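Local atomic coordinates of japanin (Rhipicephalus appendiculatus, PDB entry 4BOE), a protein that binds cholesterol in a lipocalin pocket and, as a secreted tick salivary protein, blocks differentiation of host dendritic cells from monocytes and dampens pro-inflammatory responses. Residues A[29-34]-A[115-120]. Sequence-based numbering, arbitrary orientation.
Sequences VKTRYL and SLWVTL. With CLR (cholesterol), chain C.
The cholesterol pocket of this lipocalin barrel is lined here by V29 and T31 of strand 26-37 and by S115 and W117 of strand 114-118. Strand 12-18 pairs with both strands and separates them, so the contact is made by side chains alone. W117 reaches across. Its CG lies anti to the carbonyl carbon (chi1 -56°), and the six-membered end of the indole points toward strand 26-37. There CH2 meets V29 CG1 at 4.1 Å, and CZ3 lies 4.3 Å from T31 CG2. Both methyls approach the ring obliquely.

Cholesterol takes one face of the indole. The sterol's tail methyl C26 sits over the middle of the ring system, 3.6 Å from W117 CE2. C14 of the nucleus comes to the ring edge, 3.9 Å from W117 CZ2. T31 CG2 touches the same C26 at 3.8 Å, while its OG1 is turned to strand 40-49 and is hydrogen-bonded to S44 O and R43 NE. V29 divides its branches: CG1 goes to the tryptophan and CG2 to C1 of the sterol A ring, at 4.0 Å.

The indole is also pinned from its own strand. W117 NE1 donates to S115 OG (2.9 Å, N-H...O 151°), with the oxygen tilted 22° from the ring plane. This satisfies the buried N-H and helps fix the ring's rotation. An alanine in place of W117 would probably leave the sterol tail without its aromatic platform, V29 CG1 without the indole contact and S115 OG without its N-H donor. Apolar packing thus grips tail and nucleus, while a hydrogen bond to the ligand comes from elsewhere, from E23 N.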
ATOM      1  N   VAL A  29       0.636   5.068   6.837  1.00 30.51           N
ATOM      2  CA  VAL A  29       0.163   4.902   5.444  1.00 29.28           C
ATOM      3  C   VAL A  29      -0.768   3.713   5.341  1.00 31.86           C
ATOM      4  O   VAL A  29      -0.435   2.599   5.774  1.00 31.41           O
ATOM      5  CB  VAL A  29       1.311   4.841   4.408  1.00 32.52           C
ATOM      6  CG1 VAL A  29       0.780   4.643   2.991  1.00 31.94           C
ATOM      7  CG2 VAL A  29       2.154   6.096   4.473  1.00 32.76           C
ATOM      8  N   LYS A  30      -1.958   3.967   4.832  1.00 29.26           N
ATOM      9  CA  LYS A  30      -2.988   2.948   4.682  1.00 29.70           C
ATOM     10  C   LYS A  30      -3.967   3.320   3.576  1.00 32.58           C
ATOM     11  O   LYS A  30      -4.014   4.458   3.126  1.00 31.71           O
ATOM     12  CB  LYS A  30      -3.727   2.745   6.026  1.00 32.39           C
ATOM     13  CG  LYS A  30      -4.579   3.910   6.464  1.00 34.62           C
ATOM     14  CD  LYS A  30      -5.312   3.689   7.779  1.00 43.56           C
ATOM     15  CE  LYS A  30      -4.673   4.398   8.920  1.00 47.21           C
ATOM     16  NZ  LYS A  30      -5.352   4.146  10.222  1.00 50.62           N
ATOM     17  N   THR A  31      -4.746   2.355   3.135  1.00 29.18           N
ATOM     18  CA  THR A  31      -5.736   2.599   2.097  1.00 29.72           C
ATOM     19  C   THR A  31      -7.077   1.961   2.482  1.00 32.15           C
ATOM     20  O   THR A  31      -7.118   0.774   2.797  1.00 30.25           O
ATOM     21  CB  THR A  31      -5.226   2.198   0.668  1.00 37.60           C
ATOM     22  OG1 THR A  31      -6.307   2.264  -0.235  1.00 40.41           O
ATOM     23  CG2 THR A  31      -4.697   0.803   0.570  1.00 36.75           C
ATOM     24  N   ARG A  32      -8.171   2.757   2.455  1.00 29.44           N
ATOM     25  CA  ARG A  32      -9.515   2.265   2.735  1.00 28.82           C
ATOM     26  C   ARG A  32     -10.298   2.174   1.446  1.00 33.57           C
ATOM     27  O   ARG A  32     -10.163   3.015   0.560  1.00 35.22           O
ATOM     28  CB  ARG A  32     -10.291   3.152   3.725  1.00 29.23           C
ATOM     29  CG  ARG A  32      -9.583   3.494   5.004  1.00 32.05           C
ATOM     30  CD  ARG A  32     -10.590   3.985   5.999  1.00 30.61           C
ATOM     31  NE  ARG A  32      -9.967   4.440   7.241  1.00 35.57           N
ATOM     32  CZ  ARG A  32      -9.621   5.691   7.523  1.00 53.07           C
ATOM     33  NH1 ARG A  32      -9.826   6.667   6.640  1.00 47.44           N
ATOM     34  NH2 ARG A  32      -9.063   5.982   8.691  1.00 42.76           N
ATOM     35  N   TYR A  33     -11.184   1.192   1.386  1.00 29.75           N
ATOM     36  CA  TYR A  33     -12.088   0.982   0.278  1.00 29.78           C
ATOM     37  C   TYR A  33     -13.185   2.039   0.389  1.00 33.13           C
ATOM     38  O   TYR A  33     -13.734   2.234   1.482  1.00 31.43           O
ATOM     39  CB  TYR A  33     -12.721  -0.425   0.405  1.00 30.79           C
ATOM     40  CG  TYR A  33     -13.824  -0.717  -0.591  1.00 31.00           C
ATOM     41  CD1 TYR A  33     -15.131  -0.305  -0.356  1.00 30.61           C
ATOM     42  CD2 TYR A  33     -13.562  -1.420  -1.759  1.00 33.73           C
ATOM     43  CE1 TYR A  33     -16.144  -0.562  -1.279  1.00 30.34           C
ATOM     44  CE2 TYR A  33     -14.565  -1.681  -2.682  1.00 34.65           C
ATOM     45  CZ  TYR A  33     -15.869  -1.304  -2.407  1.00 37.92           C
ATOM     46  OH  TYR A  33     -16.860  -1.592  -3.308  1.00 48.71           O
ATOM     47  N   LEU A  34     -13.544   2.670  -0.722  1.00 31.12           N
ATOM     48  CA  LEU A  34     -14.639   3.670  -0.711  1.00 32.02           C
ATOM     49  C   LEU A  34     -15.827   3.161  -1.504  1.00 35.38           C
ATOM     50  O   LEU A  34     -16.918   3.071  -0.977  1.00 34.71           O
ATOM     51  CB  LEU A  34     -14.188   5.027  -1.256  1.00 31.57           C
ATOM     52  CG  LEU A  34     -13.000   5.641  -0.533  1.00 34.51           C
ATOM     53  CD1 LEU A  34     -12.654   6.969  -1.145  1.00 35.24           C
ATOM     54  CD2 LEU A  34     -13.252   5.797   0.965  1.00 35.02           C
ATOM     55  N   SER A 115       6.529  -2.600  -2.436  1.00 31.02           N
ATOM     56  CA  SER A 115       5.664  -2.201  -1.324  1.00 29.86           C
ATOM     57  C   SER A 115       4.869  -3.442  -0.874  1.00 33.57           C
ATOM     58  O   SER A 115       4.364  -4.206  -1.710  1.00 31.03           O
ATOM     59  CB  SER A 115       4.768  -1.005  -1.630  1.00 29.89           C
ATOM     60  OG  SER A 115       3.828  -1.210  -2.657  1.00 30.20           O
ATOM     61  N   LEU A 116       4.842  -3.664   0.446  1.00 29.32           N
ATOM     62  CA  LEU A 116       4.145  -4.759   1.083  1.00 27.95           C
ATOM     63  C   LEU A 116       2.989  -4.162   1.860  1.00 29.97           C
ATOM     64  O   LEU A 116       3.190  -3.229   2.618  1.00 28.09           O
ATOM     65  CB  LEU A 116       5.096  -5.524   2.023  1.00 27.28           C
ATOM     66  CG  LEU A 116       4.452  -6.609   2.894  1.00 30.58           C
ATOM     67  CD1 LEU A 116       3.941  -7.736   2.068  1.00 30.59           C
ATOM     68  CD2 LEU A 116       5.415  -7.075   3.947  1.00 33.96           C
ATOM     69  N   TRP A 117       1.787  -4.700   1.645  1.00 26.90           N
ATOM     70  CA  TRP A 117       0.544  -4.262   2.252  1.00 26.32           C
ATOM     71  C   TRP A 117      -0.076  -5.417   2.963  1.00 29.40           C
ATOM     72  O   TRP A 117      -0.080  -6.520   2.448  1.00 29.72           O
ATOM     73  CB  TRP A 117      -0.421  -3.770   1.157  1.00 25.95           C
ATOM     74  CG  TRP A 117       0.155  -2.685   0.319  1.00 26.90           C
ATOM     75  CD1 TRP A 117       0.939  -2.832  -0.787  1.00 29.19           C
ATOM     76  CD2 TRP A 117       0.029  -1.270   0.541  1.00 27.10           C
ATOM     77  NE1 TRP A 117       1.378  -1.606  -1.218  1.00 28.69           N
ATOM     78  CE2 TRP A 117       0.800  -0.625  -0.450  1.00 30.41           C
ATOM     79  CE3 TRP A 117      -0.682  -0.480   1.464  1.00 28.66           C
ATOM     80  CZ2 TRP A 117       0.879   0.763  -0.547  1.00 30.79           C
ATOM     81  CZ3 TRP A 117      -0.528   0.910   1.425  1.00 29.52           C
ATOM     82  CH2 TRP A 117       0.242   1.516   0.424  1.00 30.36           C
ATOM     83  N   VAL A 118      -0.577  -5.178   4.157  1.00 28.17           N
ATOM     84  CA  VAL A 118      -1.236  -6.185   4.954  1.00 27.34           C
ATOM     85  C   VAL A 118      -2.565  -5.648   5.465  1.00 31.71           C
ATOM     86  O   VAL A 118      -2.721  -4.445   5.641  1.00 30.00           O
ATOM     87  CB  VAL A 118      -0.353  -6.690   6.132  1.00 29.90           C
ATOM     88  CG1 VAL A 118       0.919  -7.372   5.638  1.00 30.30           C
ATOM     89  CG2 VAL A 118      -0.035  -5.593   7.146  1.00 30.34           C
ATOM     90  N   THR A 119      -3.477  -6.544   5.822  1.00 26.81           N
ATOM     91  CA  THR A 119      -4.700  -6.116   6.511  1.00 26.96           C
ATOM     92  C   THR A 119      -4.460  -6.096   8.027  1.00 32.02           C
ATOM     93  O   THR A 119      -3.364  -6.432   8.503  1.00 29.31           O
ATOM     94  CB  THR A 119      -5.865  -7.050   6.178  1.00 31.06           C
ATOM     95  OG1 THR A 119      -5.527  -8.300   6.711  1.00 35.94           O
ATOM     96  CG2 THR A 119      -6.144  -7.149   4.690  1.00 27.84           C
ATOM     97  N   LEU A 120      -5.493  -5.710   8.789  1.00 33.84           N
ATOM     98  CA  LEU A 120      -5.420  -5.654  10.265  1.00 35.46           C
ATOM     99  C   LEU A 120      -4.958  -6.942  10.912  1.00 37.70           C
ATOM    100  O   LEU A 120      -4.355  -6.895  11.977  1.00 38.29           O
ATOM    101  CB  LEU A 120      -6.773  -5.272  10.885  1.00 36.47           C
ATOM    102  CG  LEU A 120      -6.689  -4.703  12.311  1.00 43.17           C
ATOM    103  CD1 LEU A 120      -6.052  -3.301  12.313  1.00 42.46           C
ATOM    104  CD2 LEU A 120      -8.058  -4.683  12.956  1.00 46.65           C
TER
HETATM  105  C1  CLR C 575       4.454   6.396   1.254  1.00 37.63           C
HETATM  106  C2  CLR C 575       5.593   6.957   2.103  1.00 35.84           C
HETATM  107  C3  CLR C 575       6.625   5.895   2.416  1.00 33.56           C
HETATM  108  C4  CLR C 575       7.157   5.281   1.138  1.00 35.22           C
HETATM  109  C5  CLR C 575       6.060   4.800   0.212  1.00 33.45           C
HETATM  110  C6  CLR C 575       6.112   3.580  -0.309  1.00 31.26           C
HETATM  111  C7  CLR C 575       5.091   2.992  -1.230  1.00 31.73           C
HETATM  112  C8  CLR C 575       4.176   4.049  -1.837  1.00 33.21           C
HETATM  113  C9  CLR C 575       3.725   5.038  -0.737  1.00 32.55           C
HETATM  114  C10 CLR C 575       4.926   5.787  -0.076  1.00 35.80           C
HETATM  115  C11 CLR C 575       2.620   5.987  -1.236  1.00 32.72           C
HETATM  116  C12 CLR C 575       1.456   5.268  -1.917  1.00 30.28           C
HETATM  117  C13 CLR C 575       1.911   4.354  -3.068  1.00 32.40           C
HETATM  118  C14 CLR C 575       2.955   3.387  -2.471  1.00 31.50           C
HETATM  119  C15 CLR C 575       3.152   2.344  -3.579  1.00 32.45           C
HETATM  120  C16 CLR C 575       1.734   2.147  -4.116  1.00 30.63           C
HETATM  121  C17 CLR C 575       0.878   3.315  -3.565  1.00 32.23           C
HETATM  122  C18 CLR C 575       2.468   5.193  -4.236  1.00 35.00           C
HETATM  123  C19 CLR C 575       5.482   6.913  -0.977  1.00 36.02           C
HETATM  124  C20 CLR C 575      -0.230   3.749  -4.543  1.00 32.42           C
HETATM  125  C21 CLR C 575      -1.100   4.890  -3.995  1.00 34.01           C
HETATM  126  C22 CLR C 575      -1.102   2.550  -4.957  1.00 31.31           C
HETATM  127  C23 CLR C 575      -1.608   1.632  -3.817  1.00 29.89           C
HETATM  128  C24 CLR C 575      -2.463   0.514  -4.333  1.00 29.65           C
HETATM  129  C25 CLR C 575      -2.879  -0.620  -3.421  1.00 35.30           C
HETATM  130  C26 CLR C 575      -2.404  -0.698  -1.992  1.00 34.58           C
HETATM  131  C27 CLR C 575      -4.279  -1.149  -3.610  1.00 33.74           C
HETATM  132  O1  CLR C 575       7.722   6.508   3.108  1.00 34.98           O